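Local coordinates for hypothetical protein, similar to alpha-acetolactate decarboxylase (Staphylococcus aureus subsp. aureus, PDB 1XV2) that probably catalyses the zinc-dependent decarboxylation of alpha-acetolactate to acetoin, as in the alpha-acetolactate decarboxylase family it resembles, at residues A[8-13]-A[208-213]; A[35-40]-A[78-83]; A[112-117]-A[203-208]. All blocks are in the same frame, centred on the assembly; numbering follows the deposited sequence.

Contact 1. Residues A[8-13]-A[208-213]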
loop_
_atom_site.group_PDB
_atom_site.type_symbol
_atom_site.label_atom_id
_atom_site.label_comp_id
_atom_site.label_asym_id
_atom_site.label_seq_id
_atom_site.Cartn_x
_atom_site.Cartn_y
_atom_site.Cartn_z
ATOM N N LEU A 8 -6.208 -6.448 -6.689
ATOM C CA LEU A 8 -6.136 -7.174 -5.430
ATOM C C LEU A 8 -6.739 -6.249 -4.383
ATOM O O LEU A 8 -6.279 -5.125 -4.209
ATOM C CB LEU A 8 -4.686 -7.494 -5.065
ATOM C CG LEU A 8 -4.464 -8.032 -3.648
ATOM C CD1 LEU A 8 -5.378 -9.213 -3.395
ATOM C CD2 LEU A 8 -3.010 -8.439 -3.478
ATOM N N TYR A 9 -7.768 -6.722 -3.694
ATOM C CA TYR A 9 -8.432 -5.922 -2.671
ATOM C C TYR A 9 -8.007 -6.335 -1.271
ATOM O O TYR A 9 -8.004 -7.518 -0.933
ATOM C CB TYR A 9 -9.949 -6.071 -2.786
ATOM C CG TYR A 9 -10.727 -5.246 -1.782
ATOM C CD1 TYR A 9 -11.018 -3.902 -2.031
ATOM C CD2 TYR A 9 -11.189 -5.813 -0.593
ATOM C CE1 TYR A 9 -11.758 -3.144 -1.120
ATOM C CE2 TYR A 9 -11.927 -5.066 0.325
ATOM C CZ TYR A 9 -12.211 -3.734 0.052
ATOM O OH TYR A 9 -12.961 -2.999 0.941
ATOM N N GLN A 10 -7.655 -5.356 -0.448
ATOM C CA GLN A 10 -7.259 -5.654 0.914
ATOM C C GLN A 10 -7.968 -4.737 1.903
ATOM O O GLN A 10 -8.019 -3.519 1.720
ATOM C CB GLN A 10 -5.737 -5.540 1.074
ATOM C CG GLN A 10 -5.230 -5.964 2.448
ATOM C CD GLN A 10 -3.725 -6.211 2.488
ATOM O OE1 GLN A 10 -3.249 -7.287 2.124
ATOM N NE2 GLN A 10 -2.973 -5.211 2.931
ATOM N N HIS A 11 -8.542 -5.338 2.936
ATOM C CA HIS A 11 -9.225 -4.581 3.973
ATOM C C HIS A 11 -8.331 -4.652 5.199
ATOM O O HIS A 11 -8.086 -5.734 5.734
ATOM C CB HIS A 11 -10.591 -5.187 4.298
ATOM C CG HIS A 11 -11.270 -4.531 5.461
ATOM N ND1 HIS A 11 -11.870 -3.293 5.372
ATOM C CD2 HIS A 11 -11.381 -4.911 6.756
ATOM C CE1 HIS A 11 -12.318 -2.938 6.564
ATOM N NE2 HIS A 11 -12.033 -3.902 7.421
ATOM N N GLY A 12 -7.844 -3.498 5.642
ATOM C CA GLY A 12 -6.958 -3.479 6.790
ATOM C C GLY A 12 -5.598 -3.955 6.330
ATOM O O GLY A 12 -5.408 -4.230 5.141
ATOM N N THR A 13 -4.648 -4.061 7.254
ATOM C CA THR A 13 -3.300 -4.499 6.904
ATOM C C THR A 13 -2.754 -5.519 7.899
ATOM O O THR A 13 -3.264 -5.656 9.008
ATOM C CB THR A 13 -2.330 -3.302 6.845
ATOM O OG1 THR A 13 -2.251 -2.692 8.138
ATOM C CG2 THR A 13 -2.817 -2.266 5.847
ATOM N N PHE A 208 -3.552 -2.479 -6.717
ATOM C CA PHE A 208 -3.698 -2.920 -5.336
ATOM C C PHE A 208 -4.640 -1.920 -4.675
ATOM O O PHE A 208 -4.312 -0.740 -4.556
ATOM C CB PHE A 208 -2.335 -2.893 -4.640
ATOM C CG PHE A 208 -2.387 -3.203 -3.172
ATOM C CD1 PHE A 208 -2.742 -4.468 -2.724
ATOM C CD2 PHE A 208 -2.056 -2.228 -2.236
ATOM C CE1 PHE A 208 -2.766 -4.758 -1.358
ATOM C CE2 PHE A 208 -2.077 -2.510 -0.871
ATOM C CZ PHE A 208 -2.432 -3.776 -0.433
ATOM N N GLN A 209 -5.809 -2.387 -4.255
ATOM C CA GLN A 209 -6.793 -1.513 -3.619
ATOM C C GLN A 209 -6.852 -1.731 -2.108
ATOM O O GLN A 209 -7.370 -2.745 -1.637
ATOM C CB GLN A 209 -8.171 -1.754 -4.238
ATOM C CG GLN A 209 -9.255 -0.800 -3.770
ATOM C CD GLN A 209 -10.562 -1.020 -4.503
ATOM O OE1 GLN A 209 -10.579 -1.126 -5.724
ATOM N NE2 GLN A 209 -11.664 -1.080 -3.762
ATOM N N GLN A 210 -6.319 -0.772 -1.357
ATOM C CA GLN A 210 -6.285 -0.852 0.105
ATOM C C GLN A 210 -7.435 -0.080 0.745
ATOM O O GLN A 210 -7.575 1.123 0.534
ATOM C CB GLN A 210 -4.954 -0.306 0.632
ATOM C CG GLN A 210 -4.843 -0.284 2.152
ATOM C CD GLN A 210 -4.798 -1.674 2.758
ATOM O OE1 GLN A 210 -3.813 -2.398 2.604
ATOM N NE2 GLN A 210 -5.867 -2.057 3.446
ATOM N N HIS A 211 -8.244 -0.776 1.539
ATOM C CA HIS A 211 -9.385 -0.158 2.204
ATOM C C HIS A 211 -9.138 -0.057 3.703
ATOM O O HIS A 211 -8.607 -0.981 4.318
ATOM C CB HIS A 211 -10.651 -0.970 1.921
ATOM C CG HIS A 211 -11.891 -0.396 2.531
ATOM N ND1 HIS A 211 -12.525 -0.971 3.612
ATOM C CD2 HIS A 211 -12.616 0.702 2.210
ATOM C CE1 HIS A 211 -13.587 -0.254 3.931
ATOM N NE2 HIS A 211 -13.665 0.769 3.095
ATOM N N PHE A 212 -9.528 1.078 4.280
ATOM C CA PHE A 212 -9.341 1.350 5.700
ATOM C C PHE A 212 -10.682 1.519 6.418
ATOM O O PHE A 212 -11.620 2.089 5.864
ATOM C CB PHE A 212 -8.530 2.640 5.881
ATOM C CG PHE A 212 -7.143 2.587 5.294
ATOM C CD1 PHE A 212 -6.038 2.353 6.109
ATOM C CD2 PHE A 212 -6.941 2.787 3.931
ATOM C CE1 PHE A 212 -4.748 2.320 5.578
ATOM C CE2 PHE A 212 -5.653 2.757 3.386
ATOM C CZ PHE A 212 -4.556 2.523 4.212
ATOM N N PRO A 213 -10.783 1.033 7.666
ATOM C CA PRO A 213 -12.023 1.148 8.446
ATOM C C PRO A 213 -12.169 2.542 9.063
ATOM O O PRO A 213 -12.006 2.720 10.270
ATOM C CB PRO A 213 -11.860 0.059 9.498
ATOM C CG PRO A 213 -10.375 0.077 9.757
ATOM C CD PRO A 213 -9.806 0.169 8.354
#
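Q10 and Q210, paired in register on neighbouring parallel strands, turn their amides obliquely to each other, the planes 52° apart. Q10 NE2 reaches Q210 OE1 at 3.0 Å, in the carbonyl plane and on a lone pair, although the bond is bent at the hydrogen; the same NE2 also donates to V170 O. Q210 arrives there because its chain bends at chi2 (67°), which swings the amide across to Q10 and G12. NE2 then donates to G12 O at 2.8 Å, from above that carbonyl's plane, and T13 CG2 lies against OE1 at 3.4 Å. On the same face, the F208 ring presents its edge to the Q10 amide, CZ to NE2 3.7 Å, with the two planes 89° apart.

The other face carries Y9, H11, Q209 and H211. H11 and H211 run side by side and meet rim to rim, centroids 5.2 Å apart, and ND1 of H11 is hydrogen-bonded to ND1 of H211 at 3.0 Å, each nitrogen at the edge of the other ring. Y9 runs alongside H211, its OH 3.2 Å from H211 CB, while the Q209 amide stands at the edge of the tyrosine ring, nearly perpendicular to it.

Backbone bonds from L8 to G12 hold the parallel pairing, and strand 208-211 pairs on with an antiparallel strand of the second subunit, so the sheet crosses the interface. H11 NE2 bonds T25, and H211 NE2 bonds E206 of the second subunit. Of the two facing ND1 atoms, one probably carries the proton and the other accepts it; the geometry fits either direction.

Contact 2. Residues A[35-40]-A[78-83]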
loop_
_atom_site.group_PDB
_atom_site.type_symbol
_atom_site.label_atom_id
_atom_site.label_comp_id
_atom_site.label_asym_id
_atom_site.label_seq_id
_atom_site.Cartn_x
_atom_site.Cartn_y
_atom_site.Cartn_z
ATOM N N GLY A 35 -14.456 -10.022 -4.343
ATOM C CA GLY A 35 -13.755 -11.193 -4.838
ATOM C C GLY A 35 -14.391 -12.536 -4.555
ATOM O O GLY A 35 -15.470 -12.620 -3.967
ATOM N N ASN A 36 -13.703 -13.594 -4.982
ATOM C CA ASN A 36 -14.164 -14.964 -4.795
ATOM C C ASN A 36 -13.036 -15.882 -4.326
ATOM O O ASN A 36 -13.251 -17.069 -4.075
ATOM C CB ASN A 36 -14.744 -15.506 -6.101
ATOM C CG ASN A 36 -13.825 -15.274 -7.281
ATOM O OD1 ASN A 36 -12.624 -15.531 -7.211
ATOM N ND2 ASN A 36 -14.390 -14.793 -8.381
ATOM N N LEU A 37 -11.834 -15.328 -4.213
ATOM C CA LEU A 37 -10.679 -16.095 -3.765
ATOM C C LEU A 37 -9.804 -15.239 -2.864
ATOM O O LEU A 37 -9.421 -14.129 -3.231
ATOM C CB LEU A 37 -9.864 -16.583 -4.967
ATOM C CG LEU A 37 -8.568 -17.340 -4.662
ATOM C CD1 LEU A 37 -8.254 -18.295 -5.801
ATOM C CD2 LEU A 37 -7.429 -16.356 -4.445
ATOM N N GLY A 38 -9.489 -15.760 -1.680
ATOM C CA GLY A 38 -8.664 -15.004 -0.758
ATOM C C GLY A 38 -8.512 -15.626 0.616
ATOM O O GLY A 38 -8.867 -16.783 0.847
ATOM N N ILE A 39 -7.989 -14.829 1.537
ATOM C CA ILE A 39 -7.746 -15.272 2.897
ATOM C C ILE A 39 -8.109 -14.165 3.876
ATOM O O ILE A 39 -8.164 -12.993 3.509
ATOM C CB ILE A 39 -6.261 -15.606 3.089
ATOM C CG1 ILE A 39 -5.425 -14.344 2.846
ATOM C CG2 ILE A 39 -5.844 -16.696 2.118
ATOM C CD1 ILE A 39 -3.935 -14.568 2.889
ATOM N N ALA A 40 -8.334 -14.545 5.128
ATOM C CA ALA A 40 -8.675 -13.583 6.168
ATOM C C ALA A 40 -8.783 -14.284 7.513
ATOM O O ALA A 40 -8.314 -15.409 7.689
ATOM C CB ALA A 40 -10.002 -12.888 5.829
ATOM N N SER A 78 -7.832 -10.247 2.468
ATOM C CA SER A 78 -7.294 -10.020 1.131
ATOM C C SER A 78 -8.143 -10.866 0.195
ATOM O O SER A 78 -8.342 -12.057 0.446
ATOM C CB SER A 78 -5.833 -10.470 1.052
ATOM O OG SER A 78 -5.030 -9.750 1.971
ATOM N N ILE A 79 -8.650 -10.265 -0.879
ATOM C CA ILE A 79 -9.498 -11.008 -1.805
ATOM C C ILE A 79 -9.385 -10.512 -3.245
ATOM O O ILE A 79 -8.946 -9.394 -3.498
ATOM C CB ILE A 79 -10.975 -10.932 -1.360
ATOM C CG1 ILE A 79 -11.761 -12.107 -1.938
ATOM C CG2 ILE A 79 -11.591 -9.613 -1.822
ATOM C CD1 ILE A 79 -13.169 -12.240 -1.371
ATOM N N THR A 80 -9.788 -11.354 -4.190
ATOM C CA THR A 80 -9.722 -10.983 -5.594
ATOM C C THR A 80 -10.677 -11.795 -6.455
ATOM O O THR A 80 -11.119 -12.876 -6.061
ATOM C CB THR A 80 -8.300 -11.194 -6.154
ATOM O OG1 THR A 80 -8.224 -10.675 -7.488
ATOM C CG2 THR A 80 -7.959 -12.683 -6.184
ATOM N N ASN A 81 -11.014 -11.245 -7.616
ATOM C CA ASN A 81 -11.859 -11.934 -8.584
ATOM C C ASN A 81 -10.807 -12.684 -9.382
ATOM O O ASN A 81 -10.257 -12.158 -10.349
ATOM C CB ASN A 81 -12.588 -10.941 -9.491
ATOM C CG ASN A 81 -13.659 -10.166 -8.763
ATOM O OD1 ASN A 81 -14.550 -10.751 -8.143
ATOM N ND2 ASN A 81 -13.584 -8.839 -8.835
ATOM N N PHE A 82 -10.514 -13.906 -8.952
ATOM C CA PHE A 82 -9.483 -14.715 -9.583
ATOM C C PHE A 82 -9.667 -15.004 -11.063
ATOM O O PHE A 82 -10.613 -15.669 -11.471
ATOM C CB PHE A 82 -9.312 -16.036 -8.832
ATOM C CG PHE A 82 -8.022 -16.738 -9.144
ATOM C CD1 PHE A 82 -6.804 -16.126 -8.866
ATOM C CD2 PHE A 82 -8.019 -18.000 -9.732
ATOM C CE1 PHE A 82 -5.599 -16.757 -9.170
ATOM C CE2 PHE A 82 -6.819 -18.641 -10.040
ATOM C CZ PHE A 82 -5.607 -18.017 -9.758
ATOM N N LYS A 83 -8.729 -14.493 -11.852
ATOM C CA LYS A 83 -8.701 -14.680 -13.297
ATOM C C LYS A 83 -7.274 -15.138 -13.616
ATOM O O LYS A 83 -6.378 -14.317 -13.822
ATOM C CB LYS A 83 -9.015 -13.356 -14.002
ATOM C CG LYS A 83 -8.812 -13.369 -15.510
ATOM C CD LYS A 83 -9.770 -14.318 -16.208
ATOM C CE LYS A 83 -9.469 -14.388 -17.698
ATOM N NZ LYS A 83 -8.093 -14.911 -17.946
#
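L37 lies against F82 and T80. Its CB is 3.9 Å from F82 CB. With CG anti to the backbone N (chi1 177°), the two methyls diverge: CD1 settles over one face of the F82 ring, 4.0 Å from its centroid and 24° off the normal, a CH-pi contact displaced toward the rim near CG. CD2 instead runs alongside T80 and meets its CG2 at 4.1 Å. L37 packs on V159, and F82, in the loop after the strand, on K116, both in the larger antiparallel sheet.

Where the strand begins, N36 and L37 both face T80, a classic beta bulge. T80 O accepts from both backbone nitrogens, L37 N nearly in line with the carbonyl and N36 N, at 2.9 Å, from well above its plane. The N36 side chain, its CG between the backbone N and carbonyl carbon (chi1 49°), turns back so that OD1 accepts from F82 N at 3.2 Å. This second link ties down the chain just past strand 78-80.

On the other face, I79 CD1 rests against G35 C at 3.4 Å. Beyond the bulge the pairing is regular and antiparallel: I39 and S78 exchange two backbone bonds, and G38 passes close to I79, their CA atoms 4.2 Å apart. The I39 side chain lies about 5 Å from the zinc ion held by H176, H178 and H189. S78 OG is hydrogen-bonded to Q10 OE1 and T80 OG1 to V7 O, so both hydroxyls fasten the next strand, 7-11.

The bulge thus satisfies two successive N-H groups with one carbonyl, while the N36 amide and an apolar methyl-ring contact secure the chain leaving the strand.

Contact 3. Residues A[112-117]-A[203-208]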
loop_
_atom_site.group_PDB
_atom_site.type_symbol
_atom_site.label_atom_id
_atom_site.label_comp_id
_atom_site.label_asym_id
_atom_site.label_seq_id
_atom_site.Cartn_x
_atom_site.Cartn_y
_atom_site.Cartn_z
ATOM N N PHE A 112 2.209 -7.615 -6.895
ATOM C CA PHE A 112 1.382 -8.474 -6.063
ATOM C C PHE A 112 0.884 -9.539 -7.034
ATOM O O PHE A 112 0.783 -9.285 -8.237
ATOM C CB PHE A 112 0.177 -7.699 -5.527
ATOM C CG PHE A 112 0.455 -6.900 -4.287
ATOM C CD1 PHE A 112 0.348 -7.485 -3.032
ATOM C CD2 PHE A 112 0.782 -5.551 -4.373
ATOM C CE1 PHE A 112 0.555 -6.737 -1.878
ATOM C CE2 PHE A 112 0.995 -4.793 -3.224
ATOM C CZ PHE A 112 0.878 -5.389 -1.977
ATOM N N SER A 113 0.573 -10.723 -6.522
ATOM C CA SER A 113 0.055 -11.800 -7.360
ATOM C C SER A 113 -0.781 -12.747 -6.515
ATOM O O SER A 113 -0.637 -12.801 -5.293
ATOM C CB SER A 113 1.197 -12.577 -8.024
ATOM O OG SER A 113 2.060 -13.147 -7.054
ATOM N N ALA A 114 -1.663 -13.487 -7.169
ATOM C CA ALA A 114 -2.515 -14.438 -6.481
ATOM C C ALA A 114 -2.192 -15.832 -6.995
ATOM O O ALA A 114 -1.822 -16.000 -8.154
ATOM C CB ALA A 114 -3.980 -14.112 -6.740
ATOM N N VAL A 115 -2.332 -16.830 -6.131
ATOM C CA VAL A 115 -2.060 -18.200 -6.527
ATOM C C VAL A 115 -3.145 -19.149 -6.070
ATOM O O VAL A 115 -3.829 -18.917 -5.070
ATOM C CB VAL A 115 -0.722 -18.715 -5.952
ATOM C CG1 VAL A 115 0.416 -17.826 -6.409
ATOM C CG2 VAL A 115 -0.792 -18.766 -4.436
ATOM N N LYS A 116 -3.293 -20.227 -6.823
ATOM C CA LYS A 116 -4.262 -21.256 -6.511
ATOM C C LYS A 116 -3.565 -22.561 -6.852
ATOM O O LYS A 116 -3.118 -22.757 -7.982
ATOM C CB LYS A 116 -5.529 -21.090 -7.352
ATOM C CG LYS A 116 -6.641 -22.039 -6.940
ATOM C CD LYS A 116 -7.938 -21.770 -7.683
ATOM C CE LYS A 116 -9.045 -22.681 -7.169
ATOM N NZ LYS A 116 -10.358 -22.415 -7.822
ATOM N N ILE A 117 -3.445 -23.431 -5.859
ATOM C CA ILE A 117 -2.792 -24.722 -6.025
ATOM C C ILE A 117 -3.804 -25.783 -5.623
ATOM O O ILE A 117 -4.133 -25.909 -4.446
ATOM C CB ILE A 117 -1.551 -24.823 -5.114
ATOM C CG1 ILE A 117 -0.599 -23.662 -5.415
ATOM C CG2 ILE A 117 -0.862 -26.168 -5.315
ATOM C CD1 ILE A 117 0.505 -23.480 -4.395
ATOM N N GLN A 203 -2.122 -15.237 -10.998
ATOM C CA GLN A 203 -2.734 -14.019 -11.511
ATOM C C GLN A 203 -1.872 -12.849 -11.051
ATOM O O GLN A 203 -1.634 -12.682 -9.854
ATOM C CB GLN A 203 -4.157 -13.851 -10.982
ATOM C CG GLN A 203 -4.846 -12.603 -11.523
ATOM C CD GLN A 203 -6.236 -12.391 -10.955
ATOM O OE1 GLN A 203 -6.962 -11.499 -11.392
ATOM N NE2 GLN A 203 -6.612 -13.207 -9.976
ATOM N N ASN A 204 -1.397 -12.052 -12.002
ATOM C CA ASN A 204 -0.560 -10.902 -11.687
ATOM C C ASN A 204 -1.436 -9.654 -11.588
ATOM O O ASN A 204 -2.278 -9.412 -12.448
ATOM C CB ASN A 204 0.505 -10.726 -12.772
ATOM C CG ASN A 204 1.295 -12.002 -13.018
ATOM O OD1 ASN A 204 2.042 -12.465 -12.153
ATOM N ND2 ASN A 204 1.123 -12.582 -14.199
ATOM N N PHE A 205 -1.231 -8.865 -10.536
ATOM C CA PHE A 205 -2.030 -7.663 -10.311
ATOM C C PHE A 205 -1.387 -6.364 -10.779
ATOM O O PHE A 205 -0.195 -6.132 -10.584
ATOM C CB PHE A 205 -2.393 -7.547 -8.823
ATOM C CG PHE A 205 -3.299 -8.646 -8.334
ATOM C CD1 PHE A 205 -4.580 -8.797 -8.861
ATOM C CD2 PHE A 205 -2.862 -9.548 -7.369
ATOM C CE1 PHE A 205 -5.413 -9.837 -8.434
ATOM C CE2 PHE A 205 -3.687 -10.592 -6.933
ATOM C CZ PHE A 205 -4.963 -10.736 -7.468
ATOM N N GLU A 206 -2.204 -5.518 -11.395
ATOM C CA GLU A 206 -1.765 -4.225 -11.896
ATOM C C GLU A 206 -2.176 -3.159 -10.882
ATOM O O GLU A 206 -1.553 -2.102 -10.783
ATOM C CB GLU A 206 -2.430 -3.942 -13.247
ATOM C CG GLU A 206 -1.914 -2.708 -13.971
ATOM C CD GLU A 206 -2.661 -2.443 -15.266
ATOM O OE1 GLU A 206 -2.972 -3.417 -15.984
ATOM O OE2 GLU A 206 -2.932 -1.264 -15.575
ATOM N N THR A 207 -3.228 -3.454 -10.125
ATOM C CA THR A 207 -3.735 -2.527 -9.121
ATOM C C THR A 207 -3.969 -3.183 -7.763
ATOM O O THR A 207 -4.510 -4.284 -7.674
ATOM C CB THR A 207 -5.062 -1.892 -9.569
ATOM O OG1 THR A 207 -4.863 -1.197 -10.803
ATOM C CG2 THR A 207 -5.568 -0.909 -8.512
ATOM N N PHE A 208 -3.552 -2.479 -6.717
ATOM C CA PHE A 208 -3.698 -2.920 -5.336
ATOM C C PHE A 208 -4.640 -1.920 -4.675
ATOM O O PHE A 208 -4.312 -0.740 -4.556
ATOM C CB PHE A 208 -2.335 -2.893 -4.640
ATOM C CG PHE A 208 -2.387 -3.203 -3.172
ATOM C CD1 PHE A 208 -2.742 -4.468 -2.724
ATOM C CD2 PHE A 208 -2.056 -2.228 -2.236
ATOM C CE1 PHE A 208 -2.766 -4.758 -1.358
ATOM C CE2 PHE A 208 -2.077 -2.510 -0.871
ATOM C CZ PHE A 208 -2.432 -3.776 -0.433
HETATM O O HOH W 1 0.948 -5.536 -8.156
#
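The rings of F112 and F208 form an offset stack, planes only 3° apart and centroids 4.3 Å from each other, with F112 CZ over the centre of the F208 ring. F205 packs beside F112: its CE2 meets A114 CB at 3.5 Å, and its CD2 lies 4.0 Å from F112 CB. Having CG anti to the carbonyl carbon (chi1 -65°) lays the F205 ring back along 112-114. L8 touches both F112 and F205, and F212 of the second subunit packs on F112 and F208, adding to an aromatic cluster at the interface.

The antiparallel pairing is brief. A114 and Q203 exchange two backbone bonds, A114 N to Q203 O being 2.8 Å, and F205 N then donates to F112 O with the donor tilted 33° from the carbonyl plane. Past this point the chains part, and a water fills the link: it accepts from F112 N at 2.7 Å and donates to F205 O. On this looser side E206 OE2 is hydrogen-bonded to H211 NE2 of the second subunit.

The water therefore satisfies one N-H and one carbonyl where direct pairing has ended, beside a contact whose side-chain adhesion is apolar and aromatic.

All three contacts are largely buried. Contacts 1 and 2 lie in the same mixed sheet, where strand 7-11 runs between 77-80 and 207-211: Y9 O probably bonds I79 N on one side, while contact 1 supplies the other. Contact 3 reaches this sheet through strand 207-211 and shares F208 with contact 1, but its other strands, 113-118 and 198-204, belong to the larger antiparallel sheet, so it bridges the two. Contacts 1 and 3 also border the second subunit; contact 2 is untouched by it and comes nearest the zinc. Polar glutamine and histidine pairs mark contact 1, a backbone bulge contact 2, and stacked phenylalanines contact 3.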